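Local coordinates for methyltransferase-like protein (Saccharopolyspora spinosa, PDB 4PNE), which catalyses a [4+2] cycloaddition in spinosyn biosynthesis, using a fold like that of S-adenosylmethionine-dependent methyltransferases, at residues T47-S52 against D267-A272. Numbering follows the deposited sequence.
Sequences TPLLNS and DRYGPA
Y269 lays its ring across the side chain of L49, and following this tyrosine outward from its CB covers nearly the whole contact. With CG anti to its own carbonyl carbon (chi1 -63°), the ring reaches from helix 265-269 across to helix 36-54. L49 CB sits under the middle of the ring, 3.8 Å from the Y269 centroid and only 7° off the normal, a CH-pi contact over the face. Y269 CE2 meets L49 CD1 at 3.7 Å; the leucine side chain runs at about a right angle to the tyrosine, its branched end adding apolar surface that a flat ring can rest on. P48, compact and apolar, packs its CB against the ring edge, 3.6 Å from Y269 CE1, while L49 N approaches that carbon from over the face. Helix 36-54 precedes the first strand of the Rossmann-like methyltransferase fold, and helices 265-269 and 271-281 lie in the connection between strands 236-242 and 290-298; the side chain of P48 is about 12 Å from the bound S-adenosyl-L-homocysteine. Y269 OH passes S52 CB at 4.0 Å, and no hydrogen bond joins the two segments. The opposite face of the ring carries R268 CG, part of an aliphatic stem suited to an aromatic surface. G270, at the N-cap of helix 271-281, has a positive phi (105°), where a CB would jam against Y269 O.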
loop_
_atom_site.group_PDB
_atom_site.type_symbol
_atom_site.label_atom_id
_atom_site.label_comp_id
_atom_site.label_asym_id
_atom_site.label_seq_id
_atom_site.Cartn_x
_atom_site.Cartn_y
_atom_site.Cartn_z
ATOM N N THR A 47 4.148 13.106 5.159
ATOM C CA THR A 47 5.317 12.636 4.419
ATOM C C THR A 47 6.669 13.029 4.987
ATOM O O THR A 47 7.540 12.151 5.130
ATOM C CB THR A 47 5.252 13.141 2.963
ATOM O OG1 THR A 47 4.318 12.338 2.263
ATOM C CG2 THR A 47 6.598 13.021 2.264
ATOM N N PRO A 48 6.874 14.322 5.304
ATOM C CA PRO A 48 8.177 14.705 5.860
ATOM C C PRO A 48 8.501 13.951 7.171
ATOM O O PRO A 48 9.652 13.628 7.416
ATOM C CB PRO A 48 8.029 16.209 6.117
ATOM C CG PRO A 48 6.891 16.641 5.296
ATOM C CD PRO A 48 5.968 15.471 5.190
ATOM N N LEU A 49 7.487 13.659 7.978
ATOM C CA LEU A 49 7.686 12.921 9.224
ATOM C C LEU A 49 8.088 11.488 8.912
ATOM O O LEU A 49 9.052 10.982 9.488
ATOM C CB LEU A 49 6.410 12.943 10.097
ATOM C CG LEU A 49 6.482 12.140 11.400
ATOM C CD1 LEU A 49 7.731 12.405 12.227
ATOM C CD2 LEU A 49 5.230 12.378 12.247
ATOM N N LEU A 50 7.382 10.843 7.990
ATOM C CA LEU A 50 7.732 9.465 7.619
ATOM C C LEU A 50 9.124 9.379 7.066
ATOM O O LEU A 50 9.880 8.465 7.398
ATOM C CB LEU A 50 6.767 8.878 6.587
ATOM C CG LEU A 50 5.304 8.781 6.974
ATOM C CD1 LEU A 50 4.508 8.114 5.868
ATOM C CD2 LEU A 50 5.160 7.985 8.247
ATOM N N ASN A 51 9.476 10.325 6.204
ATOM C CA ASN A 51 10.825 10.345 5.659
ATOM C C ASN A 51 11.878 10.520 6.744
ATOM O O ASN A 51 12.902 9.857 6.731
ATOM C CB ASN A 51 10.931 11.444 4.619
ATOM C CG ASN A 51 10.141 11.124 3.351
ATOM O OD1 ASN A 51 9.514 10.061 3.227
ATOM N ND2 ASN A 51 10.187 12.045 2.397
ATOM N N SER A 52 11.603 11.397 7.695
ATOM C CA SER A 52 12.509 11.609 8.805
ATOM C C SER A 52 12.691 10.342 9.621
ATOM O O SER A 52 13.812 9.975 9.963
ATOM C CB SER A 52 12.012 12.738 9.695
ATOM O OG SER A 52 12.930 12.970 10.738
ATOM N N ASP A 267 3.746 20.774 16.918
ATOM C CA ASP A 267 4.153 22.108 16.477
ATOM C C ASP A 267 4.844 22.096 15.106
ATOM O O ASP A 267 4.683 23.033 14.321
ATOM C CB ASP A 267 5.069 22.763 17.514
ATOM C CG ASP A 267 4.362 23.034 18.840
ATOM O OD1 ASP A 267 3.126 22.839 18.930
ATOM O OD2 ASP A 267 5.049 23.459 19.793
ATOM N N ARG A 268 5.608 21.040 14.816
ATOM C CA ARG A 268 6.405 20.981 13.588
ATOM C C ARG A 268 5.644 20.453 12.361
ATOM O O ARG A 268 5.898 20.905 11.244
ATOM C CB ARG A 268 7.622 20.094 13.803
ATOM C CG ARG A 268 8.524 19.965 12.590
ATOM C CD ARG A 268 9.790 19.193 12.961
ATOM N NE ARG A 268 10.573 19.832 14.016
ATOM C CZ ARG A 268 11.607 19.258 14.627
ATOM N NH1 ARG A 268 11.988 18.037 14.275
ATOM N NH2 ARG A 268 12.259 19.901 15.588
ATOM N N TYR A 269 4.756 19.472 12.552
ATOM C CA TYR A 269 4.046 18.838 11.424
ATOM C C TYR A 269 2.532 19.073 11.455
ATOM O O TYR A 269 1.813 18.719 10.518
ATOM C CB TYR A 269 4.322 17.327 11.383
ATOM C CG TYR A 269 5.771 16.959 11.143
ATOM C CD1 TYR A 269 6.350 17.105 9.893
ATOM C CD2 TYR A 269 6.548 16.428 12.154
ATOM C CE1 TYR A 269 7.685 16.763 9.671
ATOM C CE2 TYR A 269 7.873 16.078 11.940
ATOM C CZ TYR A 269 8.436 16.241 10.695
ATOM O OH TYR A 269 9.756 15.883 10.484
ATOM N N GLY A 270 2.046 19.653 12.540
ATOM C CA GLY A 270 0.641 19.963 12.673
ATOM C C GLY A 270 -0.073 19.009 13.596
ATOM O O GLY A 270 0.432 17.921 13.904
ATOM N N PRO A 271 -1.265 19.405 14.049
ATOM C CA PRO A 271 -1.959 18.549 15.008
ATOM C C PRO A 271 -2.490 17.251 14.398
ATOM O O PRO A 271 -2.540 16.267 15.119
ATOM C CB PRO A 271 -3.114 19.437 15.494
ATOM C CG PRO A 271 -3.336 20.412 14.370
ATOM C CD PRO A 271 -1.976 20.673 13.809
ATOM N N ALA A 272 -2.834 17.230 13.110
ATOM C CA ALA A 272 -3.374 16.018 12.517
ATOM C C ALA A 272 -2.322 14.930 12.592
ATOM O O ALA A 272 -2.598 13.791 12.985
ATOM C CB ALA A 272 -3.798 16.255 11.069
#